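Long-range contacts in purine nucleoside phosphorylase (Thermus thermophilus, PDB 6TK9), which catalyses the phosphate-dependent cleavage of purine nucleosides, probably inosine and guanosine, into free purine base and ribose 1-phosphate: residues 144-150 with 220-224; 6-10 with 97-102. One frame throughout, in Å; residues are numbered along the deposited sequence.

Interaction 1: 144-150 with 220-224; sequences NDERLGP and RHLGA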
ATOM      1  N   ASN A 144      30.068 -21.142  -0.176  1.00 42.61           N
ATOM      2  CA  ASN A 144      30.180 -20.678  -1.585  1.00 41.94           C
ATOM      3  C   ASN A 144      31.488 -21.215  -2.153  1.00 41.12           C
ATOM      4  O   ASN A 144      32.509 -21.038  -1.484  1.00 38.84           O
ATOM      5  CB  ASN A 144      30.216 -19.155  -1.721  1.00 42.22           C
ATOM      6  CG  ASN A 144      29.962 -18.701  -3.142  1.00 41.72           C
ATOM      7  OD1 ASN A 144      28.894 -18.969  -3.675  1.00 42.47           O
ATOM      8  ND2 ASN A 144      30.918 -18.013  -3.758  1.00 36.63           N
ATOM      9  N   ASP A 145      31.441 -21.866  -3.317  1.00 43.84           N
ATOM     10  CA  ASP A 145      32.650 -22.242  -4.087  1.00 44.66           C
ATOM     11  C   ASP A 145      32.897 -21.150  -5.129  1.00 46.84           C
ATOM     12  O   ASP A 145      32.038 -21.007  -6.024  1.00 44.66           O
ATOM     13  CB  ASP A 145      32.481 -23.624  -4.708  1.00 47.58           C
ATOM     14  CG  ASP A 145      33.787 -24.218  -5.211  1.00 49.34           C
ATOM     15  OD1 ASP A 145      34.580 -23.453  -5.821  1.00 43.83           O
ATOM     16  OD2 ASP A 145      33.989 -25.443  -5.006  1.00 44.83           O
ATOM     17  N   GLU A 146      34.008 -20.403  -5.012  1.00 48.80           N
ATOM     18  CA  GLU A 146      34.346 -19.280  -5.933  1.00 53.48           C
ATOM     19  C   GLU A 146      34.396 -19.780  -7.383  1.00 53.48           C
ATOM     20  O   GLU A 146      34.325 -18.942  -8.295  1.00 54.43           O
ATOM     21  CB  GLU A 146      35.695 -18.656  -5.588  1.00 59.87           C
ATOM     22  CG  GLU A 146      35.734 -17.998  -4.231  1.00 71.04           C
ATOM     23  CD  GLU A 146      35.382 -16.520  -4.251  1.00 78.00           C
ATOM     24  OE1 GLU A 146      34.355 -16.164  -4.885  1.00 73.11           O
ATOM     25  OE2 GLU A 146      36.143 -15.730  -3.639  1.00 76.63           O
ATOM     26  N   ARG A 147      34.578 -21.089  -7.590  1.00 57.13           N
ATOM     27  CA  ARG A 147      34.673 -21.700  -8.943  1.00 54.12           C
ATOM     28  C   ARG A 147      33.322 -21.625  -9.643  1.00 54.94           C
ATOM     29  O   ARG A 147      33.332 -21.560 -10.880  1.00 59.49           O
ATOM     30  CB  ARG A 147      35.125 -23.161  -8.894  1.00 49.46           C
ATOM     31  CG  ARG A 147      36.569 -23.329  -8.451  1.00 48.29           C
ATOM     32  CD  ARG A 147      36.981 -24.765  -8.242  1.00 44.22           C
ATOM     33  NE  ARG A 147      36.260 -25.431  -7.178  1.00 45.63           N
ATOM     34  CZ  ARG A 147      36.534 -26.659  -6.755  1.00 49.38           C
ATOM     35  NH1 ARG A 147      37.519 -27.343  -7.310  1.00 50.76           N
ATOM     36  NH2 ARG A 147      35.832 -27.197  -5.777  1.00 45.31           N
ATOM     37  N   LEU A 148      32.213 -21.671  -8.896  1.00 54.24           N
ATOM     38  CA  LEU A 148      30.853 -21.520  -9.487  1.00 53.22           C
ATOM     39  C   LEU A 148      30.538 -20.035  -9.712  1.00 49.19           C
ATOM     40  O   LEU A 148      30.136 -19.695 -10.833  1.00 51.90           O
ATOM     41  CB  LEU A 148      29.803 -22.177  -8.597  1.00 51.47           C
ATOM     42  CG  LEU A 148      29.631 -23.667  -8.835  1.00 52.25           C
ATOM     43  CD1 LEU A 148      30.925 -24.382  -8.508  1.00 48.80           C
ATOM     44  CD2 LEU A 148      28.468 -24.220  -8.021  1.00 54.06           C
ATOM     45  N   GLY A 149      30.743 -19.197  -8.693  1.00 47.86           N
ATOM     46  CA  GLY A 149      30.376 -17.768  -8.701  1.00 47.88           C
ATOM     47  C   GLY A 149      30.667 -17.097  -7.364  1.00 47.65           C
ATOM     48  O   GLY A 149      31.274 -17.718  -6.479  1.00 50.25           O
ATOM     49  N   PRO A 150      30.251 -15.813  -7.187  1.00 45.55           N
ATOM     50  CA  PRO A 150      30.593 -15.041  -5.983  1.00 41.97           C
ATOM     51  C   PRO A 150      29.644 -15.344  -4.812  1.00 38.27           C
ATOM     52  O   PRO A 150      28.546 -15.812  -5.073  1.00 35.89           O
ATOM     53  CB  PRO A 150      30.443 -13.591  -6.474  1.00 43.66           C
ATOM     54  CG  PRO A 150      29.288 -13.670  -7.461  1.00 43.63           C
ATOM     55  CD  PRO A 150      29.433 -15.031  -8.130  1.00 43.64           C
ATOM     56  N   ARG A 220      22.356 -16.987 -12.194  1.00 43.64           N
ATOM     57  CA  ARG A 220      23.018 -15.646 -12.219  1.00 40.74           C
ATOM     58  C   ARG A 220      24.285 -15.715 -11.359  1.00 37.37           C
ATOM     59  O   ARG A 220      25.281 -15.034 -11.691  1.00 35.92           O
ATOM     60  CB  ARG A 220      22.067 -14.533 -11.774  1.00 40.73           C
ATOM     61  CG  ARG A 220      20.902 -14.310 -12.723  1.00 38.03           C
ATOM     62  CD  ARG A 220      21.278 -13.729 -14.072  1.00 40.21           C
ATOM     63  NE  ARG A 220      22.119 -12.553 -13.970  1.00 38.96           N
ATOM     64  CZ  ARG A 220      23.315 -12.433 -14.516  1.00 37.64           C
ATOM     65  NH1 ARG A 220      23.815 -13.394 -15.275  1.00 38.41           N
ATOM     66  NH2 ARG A 220      24.019 -11.344 -14.298  1.00 36.21           N
ATOM     67  N   HIS A 221      24.268 -16.539 -10.312  1.00 38.91           N
ATOM     68  CA  HIS A 221      25.481 -16.902  -9.530  1.00 40.44           C
ATOM     69  C   HIS A 221      26.585 -17.348 -10.503  1.00 39.15           C
ATOM     70  O   HIS A 221      27.719 -16.848 -10.381  1.00 42.16           O
ATOM     71  CB  HIS A 221      25.101 -17.956  -8.487  1.00 42.05           C
ATOM     72  CG  HIS A 221      26.229 -18.463  -7.659  1.00 43.02           C
ATOM     73  ND1 HIS A 221      26.646 -19.784  -7.712  1.00 48.72           N
ATOM     74  CD2 HIS A 221      26.997 -17.853  -6.734  1.00 44.57           C
ATOM     75  CE1 HIS A 221      27.649 -19.958  -6.867  1.00 46.57           C
ATOM     76  NE2 HIS A 221      27.887 -18.789  -6.259  1.00 47.48           N
ATOM     77  N   LEU A 222      26.223 -18.176 -11.489  1.00 39.61           N
ATOM     78  CA  LEU A 222      27.137 -18.842 -12.459  1.00 42.22           C
ATOM     79  C   LEU A 222      27.550 -17.901 -13.588  1.00 42.00           C
ATOM     80  O   LEU A 222      28.574 -18.206 -14.229  1.00 42.12           O
ATOM     81  CB  LEU A 222      26.437 -20.085 -13.013  1.00 42.83           C
ATOM     82  CG  LEU A 222      26.322 -21.213 -11.995  1.00 42.10           C
ATOM     83  CD1 LEU A 222      25.349 -22.261 -12.468  1.00 46.46           C
ATOM     84  CD2 LEU A 222      27.684 -21.822 -11.715  1.00 43.81           C
ATOM     85  N   GLY A 223      26.777 -16.830 -13.821  1.00 43.34           N
ATOM     86  CA  GLY A 223      27.007 -15.824 -14.877  1.00 40.80           C
ATOM     87  C   GLY A 223      26.290 -16.175 -16.172  1.00 41.75           C
ATOM     88  O   GLY A 223      26.578 -15.537 -17.191  1.00 41.59           O
ATOM     89  N   ALA A 224      25.389 -17.157 -16.137  1.00 40.67           N
ATOM     90  CA  ALA A 224      24.522 -17.548 -17.271  1.00 43.50           C
ATOM     91  C   ALA A 224      23.582 -16.388 -17.612  1.00 44.80           C
ATOM     92  O   ALA A 224      23.308 -15.573 -16.717  1.00 49.52           O
ATOM     93  CB  ALA A 224      23.750 -18.796 -16.900  1.00 41.30           C
TER
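H221 and N144 both hold CG anti to the backbone N (chi1 178° and -165°), which carries imidazole and amide past each other in opposite directions. They are joined by one hydrogen bond: H221 NE2 donates to N144 OD1 at 2.8 Å, reaching a lone pair in the carbonyl plane, although the N-H...O angle of 138° shows a bent bond. The amide's rotation is fixed from its other end, since N144 ND2 donates to G149 O at 2.8 Å; the loop thus positions the histidine's acceptor. G149 CA sits over one face of the imidazole, 3.9 Å from the ring centroid in a CH-pi contact, while P150 O lies at the ring edge, 3.1 Å from H221 CD2. A side chain at G149 would run into H221 O, consistent with glycine here. Beside the ring, L148 CB packs 3.8 Å from L222 CD2, the two leucines pointing the same way. D145 OD1 accepts from R147 N in an Asx turn, reinforced as R147 NE and NH2 grip the D145 carboxylate side-on, a salt bridge. G223, with positive phi, is the C-prime residue of the Schellman motif ending helix 213-222, and the loop docks beside that end.

Interaction 2: 6-10 with 97-102; sequences IQEAV and RVGFFL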
ATOM      1  N   ILE A   6      28.918 -32.097  -9.235  1.00 55.06           N
ATOM      2  CA  ILE A   6      28.578 -31.538 -10.575  1.00 50.66           C
ATOM      3  C   ILE A   6      29.401 -32.287 -11.629  1.00 50.82           C
ATOM      4  O   ILE A   6      28.802 -32.804 -12.578  1.00 60.28           O
ATOM      5  CB  ILE A   6      28.797 -30.009 -10.620  1.00 45.87           C
ATOM      6  CG1 ILE A   6      27.745 -29.265  -9.804  1.00 44.34           C
ATOM      7  CG2 ILE A   6      28.836 -29.482 -12.044  1.00 46.76           C
ATOM      8  CD1 ILE A   6      28.034 -27.782  -9.681  1.00 47.26           C
ATOM      9  N   GLN A   7      30.717 -32.370 -11.452  1.00 51.38           N
ATOM     10  CA  GLN A   7      31.635 -33.066 -12.393  1.00 53.10           C
ATOM     11  C   GLN A   7      31.289 -34.565 -12.459  1.00 51.01           C
ATOM     12  O   GLN A   7      31.418 -35.124 -13.549  1.00 54.67           O
ATOM     13  CB  GLN A   7      33.095 -32.805 -12.016  1.00 56.50           C
ATOM     14  CG  GLN A   7      33.577 -31.373 -12.287  1.00 61.29           C
ATOM     15  CD  GLN A   7      33.350 -30.863 -13.695  1.00 62.23           C
ATOM     16  OE1 GLN A   7      33.616 -31.542 -14.688  1.00 66.28           O
ATOM     17  NE2 GLN A   7      32.851 -29.640 -13.795  1.00 64.42           N
ATOM     18  N   GLU A   8      30.862 -35.195 -11.361  1.00 48.79           N
ATOM     19  CA  GLU A   8      30.408 -36.607 -11.377  1.00 51.87           C
ATOM     20  C   GLU A   8      29.281 -36.698 -12.402  1.00 53.57           C
ATOM     21  O   GLU A   8      29.318 -37.627 -13.236  1.00 62.55           O
ATOM     22  CB  GLU A   8      29.940 -37.117 -10.009  1.00 55.48           C
ATOM     23  CG  GLU A   8      31.032 -37.729  -9.138  1.00 58.97           C
ATOM     24  CD  GLU A   8      30.601 -38.882  -8.231  1.00 65.85           C
ATOM     25  OE1 GLU A   8      29.396 -39.021  -7.969  1.00 69.45           O
ATOM     26  OE2 GLU A   8      31.481 -39.653  -7.777  1.00 71.55           O
ATOM     27  N   ALA A   9      28.350 -35.739 -12.365  1.00 53.14           N
ATOM     28  CA  ALA A   9      27.141 -35.702 -13.226  1.00 51.03           C
ATOM     29  C   ALA A   9      27.535 -35.298 -14.651  1.00 45.73           C
ATOM     30  O   ALA A   9      27.098 -35.958 -15.587  1.00 47.80           O
ATOM     31  CB  ALA A   9      26.084 -34.782 -12.653  1.00 46.77           C
ATOM     32  N   VAL A  10      28.325 -34.246 -14.816  1.00 43.65           N
ATOM     33  CA  VAL A  10      28.800 -33.822 -16.160  1.00 50.54           C
ATOM     34  C   VAL A  10      29.416 -35.051 -16.848  1.00 54.21           C
ATOM     35  O   VAL A  10      28.925 -35.425 -17.943  1.00 59.48           O
ATOM     36  CB  VAL A  10      29.784 -32.642 -16.068  1.00 53.90           C
ATOM     37  CG1 VAL A  10      30.516 -32.391 -17.380  1.00 51.98           C
ATOM     38  CG2 VAL A  10      29.080 -31.378 -15.605  1.00 54.48           C
ATOM     39  N   ARG A  97      22.651 -26.269 -12.899  1.00 38.88           N
ATOM     40  CA  ARG A  97      24.099 -26.087 -12.600  1.00 43.70           C
ATOM     41  C   ARG A  97      24.914 -27.021 -13.517  1.00 45.85           C
ATOM     42  O   ARG A  97      25.830 -26.510 -14.191  1.00 46.78           O
ATOM     43  CB  ARG A  97      24.399 -26.298 -11.106  1.00 44.05           C
ATOM     44  CG  ARG A  97      23.959 -25.143 -10.205  1.00 44.95           C
ATOM     45  CD  ARG A  97      24.000 -25.457  -8.713  1.00 44.95           C
ATOM     46  NE  ARG A  97      24.292 -24.289  -7.891  1.00 45.97           N
ATOM     47  CZ  ARG A  97      24.278 -24.243  -6.553  1.00 44.21           C
ATOM     48  NH1 ARG A  97      23.983 -25.314  -5.836  1.00 39.63           N
ATOM     49  NH2 ARG A  97      24.577 -23.107  -5.936  1.00 45.16           N
ATOM     50  N   VAL A  98      24.581 -28.322 -13.558  1.00 44.11           N
ATOM     51  CA  VAL A  98      25.166 -29.326 -14.506  1.00 44.87           C
ATOM     52  C   VAL A  98      24.966 -28.831 -15.943  1.00 42.29           C
ATOM     53  O   VAL A  98      25.928 -28.867 -16.739  1.00 36.06           O
ATOM     54  CB  VAL A  98      24.550 -30.726 -14.308  1.00 46.61           C
ATOM     55  CG1 VAL A  98      24.897 -31.675 -15.441  1.00 46.31           C
ATOM     56  CG2 VAL A  98      24.971 -31.322 -12.980  1.00 48.79           C
ATOM     57  N   GLY A  99      23.766 -28.348 -16.251  1.00 40.43           N
ATOM     58  CA  GLY A  99      23.466 -27.762 -17.568  1.00 41.31           C
ATOM     59  C   GLY A  99      24.495 -26.718 -17.946  1.00 42.49           C
ATOM     60  O   GLY A  99      24.918 -26.676 -19.111  1.00 43.38           O
ATOM     61  N   PHE A 100      24.858 -25.857 -17.003  1.00 46.04           N
ATOM     62  CA  PHE A 100      25.788 -24.729 -17.258  1.00 46.45           C
ATOM     63  C   PHE A 100      27.167 -25.300 -17.602  1.00 44.79           C
ATOM     64  O   PHE A 100      27.828 -24.775 -18.498  1.00 42.44           O
ATOM     65  CB  PHE A 100      25.839 -23.777 -16.062  1.00 42.69           C
ATOM     66  CG  PHE A 100      26.780 -22.618 -16.245  1.00 38.36           C
ATOM     67  CD1 PHE A 100      26.401 -21.504 -16.978  1.00 38.66           C
ATOM     68  CD2 PHE A 100      28.040 -22.640 -15.675  1.00 35.72           C
ATOM     69  CE1 PHE A 100      27.262 -20.428 -17.135  1.00 35.47           C
ATOM     70  CE2 PHE A 100      28.910 -21.575 -15.847  1.00 35.54           C
ATOM     71  CZ  PHE A 100      28.524 -20.479 -16.585  1.00 35.54           C
ATOM     72  N   PHE A 101      27.564 -26.356 -16.901  1.00 46.20           N
ATOM     73  CA  PHE A 101      28.943 -26.899 -16.928  1.00 50.22           C
ATOM     74  C   PHE A 101      29.092 -27.863 -18.097  1.00 48.78           C
ATOM     75  O   PHE A 101      30.248 -28.186 -18.400  1.00 48.34           O
ATOM     76  CB  PHE A 101      29.294 -27.552 -15.593  1.00 53.04           C
ATOM     77  CG  PHE A 101      29.787 -26.560 -14.578  1.00 56.29           C
ATOM     78  CD1 PHE A 101      31.024 -25.949 -14.740  1.00 59.69           C
ATOM     79  CD2 PHE A 101      29.008 -26.222 -13.479  1.00 54.32           C
ATOM     80  CE1 PHE A 101      31.480 -25.019 -13.818  1.00 61.95           C
ATOM     81  CE2 PHE A 101      29.465 -25.295 -12.555  1.00 57.40           C
ATOM     82  CZ  PHE A 101      30.697 -24.694 -12.727  1.00 62.10           C
ATOM     83  N   LEU A 102      27.973 -28.290 -18.695  1.00 48.20           N
ATOM     84  CA  LEU A 102      27.909 -28.979 -20.014  1.00 47.89           C
ATOM     85  C   LEU A 102      28.157 -27.966 -21.143  1.00 51.92           C
ATOM     86  O   LEU A 102      28.607 -28.403 -22.232  1.00 54.27           O
ATOM     87  CB  LEU A 102      26.540 -29.637 -20.197  1.00 44.28           C
ATOM     88  CG  LEU A 102      26.321 -30.941 -19.441  1.00 46.81           C
ATOM     89  CD1 LEU A 102      24.858 -31.353 -19.485  1.00 49.01           C
ATOM     90  CD2 LEU A 102      27.202 -32.052 -19.994  1.00 47.27           C
TER
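I6 projects toward helix 97-102 and sets its CG2 methyl against the ring of F101, 3.6 Å from F101 CD2, the two side chains crossing at about a right angle. Because CG1 of I6 is anti to the carbonyl carbon (chi1 -71°), the longer branch runs on beside the same ring, ending with CD1 4.1 Å from F101 CE2 and close to the CB of R97. The isoleucine thus fills the hollow between R97 and F101. One turn later, V10 lodges CG2 between V98 and F101, 3.8 Å from F101 CB, while its CG1 turns to L102 CD2 at 4.2 Å. The matching bump from the other helix is V98: its CG2 reaches A9 CB at 3.6 Å, where the small alanine lets the valine approach the 6-10 backbone. Were I6 cut back to an alanine, F101 and R97 would probably lose the branch packed beside them, leaving a gap and a less firmly held ring. The short segments' axes come within 9.4 Å, crossing at -63°, with side chains interleaved. This is plain packing of helix 4-14 on helix 94-102, made mainly by carbon surfaces and backbone oxygens, so cohesion rests on hydrophobic burial and shape fit.

From the N terminus, helix 4-14 comes first, and interaction 2 sets it on helix 94-102, closing a loop of 86 residues that includes strands 23-27 and 72-78. Interaction 1 opens only later, when the loop after strand 124-133 meets the end of helix 213-222, closing a second loop of 69 residues. The two closures therefore follow in series and neither cross nor nest. In space they adjoin, with centres 13 Å apart: L222 CD1 packs 3.9 Å from R97 CG, and L148 CD2 lies 4.0 Å from I6 CD1. Together they join the N-terminal helix, helix 94-102, helix 213-222 and the 144-150 loop into one continuous packed region.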